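Local coordinates for protein predicted sugar phosphatases of the HAD superfamily (Cytophaga hutchinsonii, PDB 2HX1) that probably hydrolyses phosphate esters of sugars or related small molecules, as a magnesium-binding member of the HAD (haloacid dehalogenase-like) superfamily, at residues I17-F22 with L229-T234; S59-A64 with I75-I80; G98-L103 with V133-L138; S128-V133 with L157-I162; D238-N243 with T269-T274. One frame throughout, in Å; residues are numbered along the deposited sequence.

The five contacts divide between two parallel sheets. Contact 1 joins the two central strands of a six-stranded sheet, 16-19 and 228-232, where the magnesium sits; every residue of contacts 2, 3 and 4 falls in the chain between its segments. Contact 2 packs helix 60-69 against the turn into edge strand 80-82, its centre about 16 Å from that of contact 1. Contact 5 follows contact 1 in the chain, touches it through Asp238 and leads into strand 275-277 at the other edge. Contacts 3 and 4 share Val133 and belong to the second sheet, about 30 and 38 Å from contact 1 between centres, consistent with a HAD core carrying an inserted cap domain.

Contact 1: residues I17-F22 with L229-T234; sequences IFFDAF and LMVGDT. With MG (magnesium ion), chain E.
Phe18 and Met230 (selenomethionine) pair across two parallel strands, 17-19 and 229-232. Hydrogen bonds run from Phe18 N to Leu229 O, from Val231 N to Phe18 O and from Asp20 N to Val231 O. On the face carrying Ile17, Phe19 and Val231, Ile17 CG2 meets Val231 CG2 at 3.6 Å and lies over the Phe19 ring. On the other face, Met230 SE packs on Phe18 CB, and its bent chain brings CE to Asp20 CB. The Asp20 side chain starts there: CB touches both that methyl and Val231 O, and CG stands anti to the backbone N (chi1 174°), which carries the carboxylate beyond the strand ends. Its OD2 binds magnesium at 2.0 Å; OD1 accepts from a metal-bound water and forms a salt bridge with Lys204. Asp233 OD1 binds magnesium at 2.1 Å, its carboxylate nearly coplanar with that of Asp20 (6° apart), while OD2 accepts hydrogen bonds from a second metal-bound water and from Asn256 N. Phe22 O, 2.0 Å from magnesium, and three waters complete six ligands. Two aspartates and a backbone carbonyl round the metal, at the C-terminal ends of adjacent central strands, are characteristic of the HAD phosphatase active site.

Contact 2: residues S59-A64 with I75-I80; sequences SPEQLA and ITADKI
Ile80 CD1 lies against the backbone of Ala64, 3.5 Å from Ala64 N, and marks the tight, buried side of this contact. Its CG1 stands anti to the carbonyl carbon (chi1 -53°) and the chain then extends, so that CD1 touches both Ala64 and Leu63 CB. The other branch, CG2, meets Leu63 CD1 at 3.7 Å, the two side chains crossing at a slant. Ala64 CB fits close to the turn backbone, 3.6 Å from Ala77 N, and Pro60 CB approaches the carbonyl oxygens of Ala77 and Ile80. This is the return half of a beta-alpha-beta crossover in the Rossmann-like HAD core: helix 60-69 follows strand 48-53, and residues 75-80, with a 3-10 turn at 77-79, lead into strand 80-82 beside it. At the helix start Ser59 and Gln62 form a capping box, in which Gln62 N donates to Ser59 OG at 3.1 Å and the return bond from Ser59 N to Gln62 OE1 is weak. Packing is thinner towards solvent. There Ala77 CB touches Glu61 CA at 3.7 Å, and Glu61 CG comes no nearer to that methyl than 4.2 Å, while the Glu61 carboxylate bends away from the turn.

Contact 3: residues G98-L103 with V133-L138; sequences GIVAYL and VNALVL
Val137 has CG2 between its backbone N and carbonyl carbon (chi1 -61° for CG1), which sets that methyl against Tyr102 CB at 3.5 Å, while Tyr102, with CG likewise between N and carbonyl carbon (chi1 70°), turns its ring away from the neighbouring strand. The two strands, 98-103 and 133-138, run parallel in the five-stranded sheet of what is probably the cap domain, a second alpha/beta unit of this HAD protein. Four backbone hydrogen bonds tie them: Asn134 N to Ile99 O, Ala101 N to Ala135 O, Val137 N to Ala101 O and Leu103 N to Val137 O. On the face with Tyr102, Val100 CG1 reaches Val137 CG2 at 3.9 Å, the two valines crossing at about a right angle. The opposite face holds Ala101 CB, 3.9 Å from Val133 CG1, and Leu136 CD1, which lies 3.5 Å from Ala101 O. Further along it, Leu103 and Leu138 run side by side, with their CD1 methyls 3.7 Å apart. Helix 146-159 covers Leu103 and Leu136, and helix 184-195 packs on Leu138, so this face is the floor of a helical layer. Near Asn134, Gly98 has positive phi and is approached by the Asn134 amide, which donates to Gly97 O; Asn134 ND2 lies 3.5 Å from Gly98 CA.

Contact 4: residues S128-V133 with L157-I162; sequences SNIGEV and LRKRTI
This contact lies at the outer end of the probable cap domain, where the turn before strand 133-138 meets the end of helix 146-159 on the way to the next strand, as part of a beta-alpha-beta crossover. Arg160, the first residue past the helix, carries it. Its chain bends twice (chi2 -73°, chi3 -67°) and folds back over the turn, its CG passing Ile130 CG1 at 3.8 Å as the two side chains run antiparallel, flank to flank. The guanidinium then grips Val133 O side-on: NE donates at 3.0 Å and NH2 at 2.9 Å, both to that one oxygen, which lies 4° out of the guanidinium plane. NE is tilted slightly from the carbonyl plane of Val133, whereas NH2 comes from well above it. Gly131 O sits over one face of the guanidinium, toward its rim. Beside this, Ile130 CD1 meets Lys159 CD at 3.9 Å, the lysine lying across it nearly perpendicular, and the extended lysine goes on to a salt bridge with Asp179 of the third subunit. Deeper in, Ile162 CG2 lies 3.4 Å from Val133 O and its CD1 packs on Val133 CG1. Two N-H groups converging on one carbonyl fix the rotation of the guanidinium; its positive charge probably polarises that carbonyl, and the partly negative oxygens of Ile130 and Gly131 nearby probably help to stabilise the charge.

Contact 5: residues D238-N243 with T269-T274; sequences DILGGN and TGIVPT. With EDO (1,2-ethanediol), chain O.
Residues 238-243 of helix 235-245 lie beside an extended run, 271-273, from which Thr274 turns out, the backbones nearest at Leu240 and Ile271, whose CA atoms are 6.1 Å apart. Ile271 is directed at the helix: its CG2 stands anti to the backbone N (chi1 -62° for CG1), which puts this methyl on Ile239 CG2 at 3.7 Å and equally close to Leu240 N. Ile239 CG2 also rests on Pro273, 3.9 Å from its CB, so one methyl bridges two residues of the run. The other branch of Ile271 ends with CD1 at 4.1 Å from Leu240 CB. One turn further, Asn243 supplies the polar link: ND2 donates to Val272 O at 2.7 Å with an angle of 148° at the hydrogen, the nitrogen standing above the carbonyl plane rather than on a lone pair. Its OD1 accepts from Thr249 OG1 and from Lys94 of the second subunit, which holds the amide from both ends. A 1,2-ethanediol, probably from the crystallisation liquor, lies near Leu240 CD2 and Ile271 CG1; its O1 donates to Thr269 O at 2.6 Å, and the molecule is also bonded to Phe199 O of the second subunit. Before the run, Gly270 takes positive phi at the helix end, and Thr269 OG1 accepts from Ile271 N, an ST turn that starts the extended chain. The helix packs on strand 248-252 through Ile239, and the run leads to strand 275-277, the neighbour of 248-252 in the sheet, a helix-over-sheet arrangement of the Rossmann-like HAD core.

Contact 1: residues I17-F22 with L229-T234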
# COMPACT_ATOMS: atom_id res chain seq x y z
N ILE A 17 21.82 28.90 2.57
CA ILE A 17 21.77 27.47 2.82
C ILE A 17 20.50 27.17 3.63
O ILE A 17 20.17 27.90 4.57
CB ILE A 17 23.05 26.96 3.60
CG1 ILE A 17 24.33 27.57 3.04
CG2 ILE A 17 23.17 25.43 3.55
CD1 ILE A 17 24.61 27.16 1.59
N PHE A 18 19.78 26.13 3.23
CA PHE A 18 18.75 25.52 4.08
C PHE A 18 19.29 24.19 4.62
O PHE A 18 19.68 23.33 3.86
CB PHE A 18 17.43 25.23 3.33
CG PHE A 18 16.74 26.46 2.75
CD1 PHE A 18 17.12 27.75 3.06
CD2 PHE A 18 15.64 26.30 1.92
CE1 PHE A 18 16.46 28.84 2.51
CE2 PHE A 18 15.00 27.40 1.36
CZ PHE A 18 15.40 28.66 1.68
N PHE A 19 19.34 24.07 5.95
CA PHE A 19 19.83 22.88 6.62
C PHE A 19 18.65 22.10 7.23
O PHE A 19 17.89 22.67 7.97
CB PHE A 19 20.77 23.26 7.77
CG PHE A 19 22.14 23.75 7.35
CD1 PHE A 19 23.11 22.86 6.92
CD2 PHE A 19 22.47 25.07 7.43
CE1 PHE A 19 24.36 23.29 6.56
CE2 PHE A 19 23.72 25.51 7.06
CZ PHE A 19 24.67 24.63 6.66
N ASP A 20 18.50 20.82 6.88
CA ASP A 20 17.79 19.87 7.73
C ASP A 20 18.62 19.73 9.02
O ASP A 20 19.83 19.95 8.98
CB ASP A 20 17.65 18.53 7.01
CG ASP A 20 17.04 17.45 7.88
OD1 ASP A 20 16.06 17.72 8.59
OD2 ASP A 20 17.56 16.31 7.86
N ALA A 21 17.98 19.38 10.15
CA ALA A 21 18.71 19.31 11.43
C ALA A 21 19.17 17.87 11.68
O ALA A 21 20.35 17.60 11.58
CB ALA A 21 17.91 19.85 12.59
N PHE A 22 18.24 16.95 11.93
CA PHE A 22 18.63 15.59 12.30
C PHE A 22 19.24 14.82 11.12
O PHE A 22 18.68 14.81 10.00
CB PHE A 22 17.47 14.82 12.94
CG PHE A 22 17.29 15.10 14.42
CD1 PHE A 22 18.12 14.49 15.36
CD2 PHE A 22 16.29 15.96 14.87
CE1 PHE A 22 17.95 14.76 16.74
CE2 PHE A 22 16.12 16.22 16.24
CZ PHE A 22 16.95 15.61 17.17
N LEU A 229 20.83 26.41 -1.46
CA LEU A 229 21.19 24.98 -1.30
C LEU A 229 20.44 24.32 -0.13
O LEU A 229 20.57 24.75 1.02
CB LEU A 229 22.70 24.85 -1.13
CG LEU A 229 23.27 23.44 -1.08
CD1 LEU A 229 22.97 22.70 -2.37
CD2 LEU A 229 24.76 23.42 -0.73
N MSE A 230 19.62 23.30 -0.43
CA MSE A 230 18.96 22.50 0.61
C MSE A 230 19.88 21.34 0.95
O MSE A 230 20.22 20.55 0.08
CB MSE A 230 17.60 21.95 0.16
CG MSE A 230 17.01 20.88 1.13
SE MSE A 230 16.31 21.72 2.73
CE MSE A 230 16.69 20.52 4.21
N VAL A 231 20.24 21.23 2.22
CA VAL A 231 21.18 20.19 2.70
C VAL A 231 20.44 19.19 3.57
O VAL A 231 19.86 19.53 4.60
CB VAL A 231 22.36 20.88 3.49
CG1 VAL A 231 23.33 19.84 4.02
CG2 VAL A 231 23.07 21.92 2.57
N GLY A 232 20.43 17.93 3.15
CA GLY A 232 19.71 16.91 3.92
C GLY A 232 20.25 15.50 3.81
O GLY A 232 21.07 15.21 2.93
N ASP A 233 19.78 14.63 4.71
CA ASP A 233 20.19 13.22 4.72
C ASP A 233 19.14 12.26 4.19
O ASP A 233 19.42 11.07 4.05
CB ASP A 233 20.61 12.79 6.13
CG ASP A 233 19.47 12.86 7.12
OD1 ASP A 233 18.79 13.91 7.15
OD2 ASP A 233 19.22 11.85 7.84
N THR A 234 17.95 12.76 3.87
CA THR A 234 16.81 11.93 3.48
C THR A 234 16.28 12.32 2.11
O THR A 234 15.92 13.49 1.90
CB THR A 234 15.70 12.07 4.53
OG1 THR A 234 16.25 11.76 5.81
CG2 THR A 234 14.51 11.11 4.23
MG MG E . 17.34 14.48 8.54
O HOH W 1 15.90 15.27 9.76
O HOH W 2 17.06 12.66 9.31
O HOH W 3 15.89 14.36 6.96

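Contact 2: residues S59-A64 with I75-I80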
# COMPACT_ATOMS: atom_id res chain seq x y z
N SER A 59 8.36 24.92 20.05
CA SER A 59 8.40 26.19 19.33
C SER A 59 9.78 26.44 18.75
O SER A 59 10.74 25.85 19.22
CB SER A 59 8.09 27.35 20.27
OG SER A 59 9.11 27.54 21.25
N PRO A 60 9.89 27.32 17.74
CA PRO A 60 11.22 27.72 17.22
C PRO A 60 12.17 28.25 18.30
O PRO A 60 13.36 27.94 18.28
CB PRO A 60 10.89 28.82 16.22
CG PRO A 60 9.52 28.48 15.75
CD PRO A 60 8.80 27.97 17.00
N GLU A 61 11.62 29.00 19.25
CA GLU A 61 12.37 29.53 20.41
C GLU A 61 12.98 28.42 21.25
O GLU A 61 14.13 28.52 21.65
CB GLU A 61 11.44 30.41 21.30
CG GLU A 61 10.69 31.57 20.54
CD GLU A 61 9.24 31.19 20.01
OE1 GLU A 61 8.23 31.39 20.76
OE2 GLU A 61 9.12 30.72 18.86
N GLN A 62 12.21 27.37 21.50
CA GLN A 62 12.68 26.18 22.25
C GLN A 62 13.62 25.33 21.43
O GLN A 62 14.57 24.80 21.96
CB GLN A 62 11.50 25.32 22.73
CG GLN A 62 10.72 25.93 23.91
CD GLN A 62 9.43 25.14 24.28
OE1 GLN A 62 8.55 24.87 23.41
NE2 GLN A 62 9.31 24.79 25.57
N LEU A 63 13.37 25.21 20.13
CA LEU A 63 14.30 24.53 19.23
C LEU A 63 15.66 25.24 19.22
O LEU A 63 16.70 24.58 19.26
CB LEU A 63 13.71 24.48 17.81
CG LEU A 63 12.46 23.63 17.54
CD1 LEU A 63 11.98 23.88 16.09
CD2 LEU A 63 12.81 22.18 17.77
N ALA A 64 15.64 26.58 19.20
CA ALA A 64 16.89 27.37 19.28
C ALA A 64 17.58 27.22 20.63
O ALA A 64 18.80 27.12 20.69
CB ALA A 64 16.64 28.87 18.97
N ILE A 75 22.74 30.01 16.35
CA ILE A 75 21.40 29.63 15.87
C ILE A 75 20.36 30.38 16.70
O ILE A 75 20.22 30.14 17.89
CB ILE A 75 21.12 28.11 15.98
CG1 ILE A 75 22.29 27.27 15.44
CG2 ILE A 75 19.83 27.75 15.24
CD1 ILE A 75 22.41 27.23 13.97
N THR A 76 19.65 31.29 16.06
CA THR A 76 18.59 32.07 16.69
C THR A 76 17.23 31.55 16.21
O THR A 76 17.15 30.88 15.18
CB THR A 76 18.77 33.59 16.36
OG1 THR A 76 18.91 33.78 14.95
CG2 THR A 76 20.01 34.13 16.99
N ALA A 77 16.17 31.85 16.97
CA ALA A 77 14.84 31.35 16.66
C ALA A 77 14.35 31.86 15.30
O ALA A 77 13.55 31.19 14.66
CB ALA A 77 13.84 31.73 17.77
N ASP A 78 14.81 33.03 14.88
CA ASP A 78 14.44 33.57 13.55
C ASP A 78 15.03 32.74 12.39
O ASP A 78 14.57 32.85 11.25
CB ASP A 78 14.83 35.06 13.41
CG ASP A 78 16.33 35.28 13.39
OD1 ASP A 78 17.01 34.76 14.28
OD2 ASP A 78 16.84 35.96 12.47
N LYS A 79 16.02 31.92 12.68
CA LYS A 79 16.66 31.12 11.64
C LYS A 79 16.03 29.73 11.53
O LYS A 79 16.39 28.97 10.64
CB LYS A 79 18.14 30.97 11.92
CG LYS A 79 18.87 32.27 12.22
CD LYS A 79 19.79 32.76 11.12
CE LYS A 79 20.76 33.85 11.66
NZ LYS A 79 21.49 33.51 12.96
N ILE A 80 15.12 29.40 12.45
CA ILE A 80 14.48 28.10 12.49
C ILE A 80 13.06 28.15 11.91
O ILE A 80 12.13 28.73 12.49
CB ILE A 80 14.47 27.52 13.91
CG1 ILE A 80 15.91 27.52 14.47
CG2 ILE A 80 13.91 26.10 13.90
CD1 ILE A 80 16.10 26.78 15.75

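Contact 3: residues G98-L103 with V133-L138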
# COMPACT_ATOMS: atom_id res chain seq x y z
N GLY A 98 -13.64 25.45 20.38
CA GLY A 98 -13.73 24.10 20.92
C GLY A 98 -12.40 23.58 21.40
O GLY A 98 -11.55 24.36 21.81
N ILE A 99 -12.22 22.26 21.34
CA ILE A 99 -11.01 21.60 21.85
C ILE A 99 -10.14 21.06 20.67
O ILE A 99 -10.66 20.54 19.68
CB ILE A 99 -11.40 20.41 22.74
CG1 ILE A 99 -12.36 20.85 23.85
CG2 ILE A 99 -10.16 19.72 23.33
CD1 ILE A 99 -13.10 19.64 24.47
N VAL A 100 -8.83 21.23 20.75
CA VAL A 100 -7.88 20.52 19.86
C VAL A 100 -7.27 19.40 20.69
O VAL A 100 -6.67 19.65 21.74
CB VAL A 100 -6.80 21.50 19.27
CG1 VAL A 100 -5.69 20.76 18.55
CG2 VAL A 100 -7.46 22.49 18.31
N ALA A 101 -7.52 18.15 20.29
CA ALA A 101 -6.98 16.98 21.00
C ALA A 101 -5.54 16.72 20.51
O ALA A 101 -5.20 16.99 19.35
CB ALA A 101 -7.89 15.77 20.79
N TYR A 102 -4.67 16.27 21.39
CA TYR A 102 -3.31 16.00 20.97
C TYR A 102 -2.75 14.72 21.54
O TYR A 102 -3.12 14.28 22.61
CB TYR A 102 -2.38 17.17 21.30
CG TYR A 102 -2.09 17.39 22.79
CD1 TYR A 102 -1.04 16.74 23.40
CD2 TYR A 102 -2.85 18.30 23.54
CE1 TYR A 102 -0.74 16.96 24.75
CE2 TYR A 102 -2.57 18.52 24.86
CZ TYR A 102 -1.52 17.85 25.47
OH TYR A 102 -1.25 18.07 26.79
N LEU A 103 -1.82 14.16 20.78
CA LEU A 103 -0.98 13.07 21.21
C LEU A 103 0.44 13.62 21.36
O LEU A 103 1.07 14.04 20.39
CB LEU A 103 -1.04 11.90 20.21
CG LEU A 103 -2.29 11.03 20.19
CD1 LEU A 103 -2.10 9.85 19.25
CD2 LEU A 103 -2.72 10.55 21.60
N VAL A 133 -14.59 18.53 20.29
CA VAL A 133 -13.26 18.33 19.73
C VAL A 133 -13.33 18.61 18.24
O VAL A 133 -13.98 17.89 17.51
CB VAL A 133 -12.70 16.93 19.97
CG1 VAL A 133 -11.36 16.76 19.23
CG2 VAL A 133 -12.50 16.64 21.43
N ASN A 134 -12.58 19.62 17.80
CA ASN A 134 -12.66 20.11 16.42
C ASN A 134 -11.41 19.82 15.61
O ASN A 134 -11.38 20.08 14.41
CB ASN A 134 -12.95 21.61 16.45
CG ASN A 134 -14.29 21.92 17.08
OD1 ASN A 134 -15.20 21.10 17.09
ND2 ASN A 134 -14.41 23.10 17.64
N ALA A 135 -10.39 19.27 16.26
CA ALA A 135 -9.19 18.83 15.54
C ALA A 135 -8.37 17.90 16.42
O ALA A 135 -8.48 17.90 17.66
CB ALA A 135 -8.31 20.04 15.05
N LEU A 136 -7.53 17.12 15.77
CA LEU A 136 -6.57 16.26 16.45
C LEU A 136 -5.18 16.60 15.92
O LEU A 136 -4.99 16.61 14.70
CB LEU A 136 -6.88 14.79 16.16
CG LEU A 136 -5.79 13.78 16.53
CD1 LEU A 136 -5.66 13.73 18.07
CD2 LEU A 136 -6.12 12.40 15.94
N VAL A 137 -4.22 16.85 16.81
CA VAL A 137 -2.81 16.98 16.38
C VAL A 137 -1.90 15.95 17.02
O VAL A 137 -1.98 15.70 18.21
CB VAL A 137 -2.28 18.39 16.64
CG1 VAL A 137 -3.09 19.34 15.85
CG2 VAL A 137 -2.37 18.76 18.13
N LEU A 138 -1.05 15.34 16.20
CA LEU A 138 -0.00 14.43 16.67
C LEU A 138 1.34 15.20 16.77
O LEU A 138 1.82 15.76 15.78
CB LEU A 138 0.10 13.20 15.74
CG LEU A 138 -0.66 11.96 16.22
CD1 LEU A 138 -2.08 12.35 16.59
CD2 LEU A 138 -0.65 10.86 15.18

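Contact 4: residues S128-V133 with L157-I162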
# COMPACT_ATOMS: atom_id res chain seq x y z
N SER A 128 -18.27 13.19 27.50
CA SER A 128 -18.66 14.47 28.09
C SER A 128 -18.15 15.67 27.30
O SER A 128 -18.75 16.73 27.39
CB SER A 128 -18.17 14.61 29.55
OG SER A 128 -16.93 15.33 29.63
N ASN A 129 -17.05 15.52 26.54
CA ASN A 129 -16.50 16.65 25.75
C ASN A 129 -16.17 16.36 24.27
O ASN A 129 -15.74 17.26 23.54
CB ASN A 129 -15.26 17.26 26.45
CG ASN A 129 -14.14 16.24 26.68
OD1 ASN A 129 -14.18 15.16 26.11
ND2 ASN A 129 -13.14 16.59 27.51
N ILE A 130 -16.39 15.13 23.81
CA ILE A 130 -16.01 14.77 22.46
C ILE A 130 -16.70 15.65 21.43
O ILE A 130 -16.15 15.93 20.38
CB ILE A 130 -16.27 13.27 22.18
CG1 ILE A 130 -15.56 12.83 20.90
CG2 ILE A 130 -17.78 12.97 22.07
CD1 ILE A 130 -15.58 11.33 20.65
N GLY A 131 -17.90 16.12 21.74
CA GLY A 131 -18.66 16.92 20.77
C GLY A 131 -18.06 18.28 20.51
O GLY A 131 -18.47 19.00 19.57
N GLU A 132 -17.10 18.64 21.34
CA GLU A 132 -16.42 19.91 21.20
C GLU A 132 -15.03 19.76 20.57
O GLU A 132 -14.37 20.76 20.35
CB GLU A 132 -16.31 20.55 22.58
CG GLU A 132 -17.55 21.34 22.96
CD GLU A 132 -17.56 22.74 22.31
OE1 GLU A 132 -16.77 23.63 22.76
OE2 GLU A 132 -18.36 22.92 21.36
N VAL A 133 -14.59 18.53 20.29
CA VAL A 133 -13.26 18.33 19.73
C VAL A 133 -13.33 18.61 18.24
O VAL A 133 -13.98 17.89 17.51
CB VAL A 133 -12.70 16.93 19.97
CG1 VAL A 133 -11.36 16.76 19.23
CG2 VAL A 133 -12.50 16.64 21.43
N LEU A 157 -11.55 9.52 15.76
CA LEU A 157 -11.60 9.82 14.34
C LEU A 157 -12.73 9.09 13.60
O LEU A 157 -13.17 9.52 12.54
CB LEU A 157 -10.25 9.47 13.70
CG LEU A 157 -9.08 10.36 14.13
CD1 LEU A 157 -7.79 9.88 13.47
CD2 LEU A 157 -9.38 11.85 13.84
N ARG A 158 -13.15 7.95 14.13
CA ARG A 158 -14.35 7.26 13.66
C ARG A 158 -15.59 8.06 14.02
O ARG A 158 -16.59 7.99 13.31
CB ARG A 158 -14.46 5.87 14.28
CG ARG A 158 -13.46 4.84 13.68
CD ARG A 158 -13.47 3.47 14.40
NE ARG A 158 -14.77 2.79 14.26
CZ ARG A 158 -15.74 2.82 15.17
NH1 ARG A 158 -15.58 3.45 16.34
NH2 ARG A 158 -16.89 2.20 14.90
N LYS A 159 -15.55 8.82 15.12
CA LYS A 159 -16.72 9.52 15.63
C LYS A 159 -16.77 10.99 15.29
O LYS A 159 -17.85 11.59 15.35
CB LYS A 159 -16.82 9.40 17.15
CG LYS A 159 -17.05 7.99 17.67
CD LYS A 159 -16.81 7.98 19.15
CE LYS A 159 -17.27 6.70 19.80
NZ LYS A 159 -16.86 6.66 21.24
N ARG A 160 -15.63 11.61 15.00
CA ARG A 160 -15.62 13.06 14.75
C ARG A 160 -15.07 13.37 13.36
O ARG A 160 -14.01 12.89 12.96
CB ARG A 160 -14.81 13.80 15.83
CG ARG A 160 -15.47 13.75 17.22
CD ARG A 160 -16.71 14.63 17.31
NE ARG A 160 -16.36 16.05 17.21
CZ ARG A 160 -17.17 17.00 16.75
NH1 ARG A 160 -18.39 16.69 16.35
NH2 ARG A 160 -16.76 18.25 16.67
N THR A 161 -15.80 14.18 12.62
CA THR A 161 -15.39 14.54 11.28
C THR A 161 -14.51 15.78 11.40
O THR A 161 -14.98 16.90 11.33
CB THR A 161 -16.62 14.72 10.39
OG1 THR A 161 -17.33 13.48 10.38
CG2 THR A 161 -16.24 15.09 8.92
N ILE A 162 -13.23 15.56 11.68
CA ILE A 162 -12.30 16.64 12.04
C ILE A 162 -10.94 16.40 11.34
O ILE A 162 -10.60 15.27 11.03
CB ILE A 162 -12.08 16.73 13.60
CG1 ILE A 162 -11.43 15.44 14.11
CG2 ILE A 162 -13.38 17.07 14.31
CD1 ILE A 162 -11.32 15.28 15.60

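Contact 5: residues D238-N243 with T269-T274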
# COMPACT_ATOMS: atom_id res chain seq x y z
N ASP A 238 13.91 15.87 2.27
CA ASP A 238 14.82 16.98 1.97
C ASP A 238 15.14 17.16 0.48
O ASP A 238 15.05 18.27 -0.05
CB ASP A 238 16.13 16.81 2.73
CG ASP A 238 15.92 16.55 4.20
OD1 ASP A 238 15.06 17.22 4.82
OD2 ASP A 238 16.59 15.63 4.72
N ILE A 239 15.56 16.09 -0.18
CA ILE A 239 16.10 16.18 -1.53
C ILE A 239 14.97 16.31 -2.52
O ILE A 239 15.00 17.18 -3.37
CB ILE A 239 16.98 14.97 -1.89
CG1 ILE A 239 18.03 14.71 -0.79
CG2 ILE A 239 17.65 15.20 -3.26
CD1 ILE A 239 18.88 15.93 -0.41
N LEU A 240 13.96 15.43 -2.41
CA LEU A 240 12.74 15.52 -3.26
C LEU A 240 12.09 16.87 -3.08
O LEU A 240 11.80 17.58 -4.06
CB LEU A 240 11.75 14.39 -2.89
CG LEU A 240 10.40 14.34 -3.62
CD1 LEU A 240 10.64 14.22 -5.08
CD2 LEU A 240 9.46 13.24 -3.11
N GLY A 241 11.89 17.26 -1.82
CA GLY A 241 11.25 18.53 -1.49
C GLY A 241 11.96 19.70 -2.11
O GLY A 241 11.35 20.50 -2.81
N GLY A 242 13.27 19.80 -1.88
CA GLY A 242 14.10 20.87 -2.47
C GLY A 242 14.07 20.88 -3.99
O GLY A 242 13.89 21.92 -4.61
N ASN A 243 14.27 19.72 -4.59
CA ASN A 243 14.30 19.63 -6.06
C ASN A 243 13.00 20.12 -6.72
O ASN A 243 13.00 20.93 -7.66
CB ASN A 243 14.57 18.17 -6.44
CG ASN A 243 16.03 17.81 -6.39
OD1 ASN A 243 16.89 18.67 -6.27
ND2 ASN A 243 16.32 16.52 -6.52
N THR A 269 14.68 5.30 -6.37
CA THR A 269 13.68 6.38 -6.22
C THR A 269 13.70 7.37 -7.39
O THR A 269 12.69 8.05 -7.67
CB THR A 269 13.91 7.19 -4.92
OG1 THR A 269 15.18 7.82 -4.96
CG2 THR A 269 13.84 6.31 -3.66
N GLY A 270 14.82 7.46 -8.09
CA GLY A 270 15.00 8.49 -9.11
C GLY A 270 15.06 9.90 -8.54
O GLY A 270 14.88 10.91 -9.26
N ILE A 271 15.33 9.98 -7.24
CA ILE A 271 15.50 11.26 -6.58
C ILE A 271 16.99 11.59 -6.58
O ILE A 271 17.76 11.05 -5.78
CB ILE A 271 14.96 11.24 -5.13
CG1 ILE A 271 13.45 10.96 -5.11
CG2 ILE A 271 15.27 12.60 -4.44
CD1 ILE A 271 12.90 10.50 -3.72
N VAL A 272 17.37 12.49 -7.49
CA VAL A 272 18.77 12.82 -7.74
C VAL A 272 19.17 14.14 -7.06
O VAL A 272 18.58 15.19 -7.32
CB VAL A 272 19.04 12.87 -9.27
CG1 VAL A 272 20.52 13.04 -9.56
CG2 VAL A 272 18.53 11.59 -9.89
N PRO A 273 20.19 14.09 -6.18
CA PRO A 273 20.67 15.34 -5.61
C PRO A 273 21.62 16.08 -6.55
O PRO A 273 22.35 15.44 -7.31
CB PRO A 273 21.39 14.88 -4.33
CG PRO A 273 21.67 13.46 -4.50
CD PRO A 273 20.95 12.93 -5.70
N THR A 274 21.62 17.42 -6.48
CA THR A 274 22.59 18.22 -7.23
C THR A 274 24.01 17.77 -6.84
O THR A 274 24.85 17.56 -7.71
CB THR A 274 22.43 19.75 -6.99
OG1 THR A 274 21.03 20.10 -6.88
CG2 THR A 274 23.11 20.56 -8.14
C1 EDO O . 10.21 9.72 -6.33
O1 EDO O . 10.70 8.42 -5.96
C2 EDO O . 9.39 10.32 -5.17
O2 EDO O . 7.99 9.94 -5.18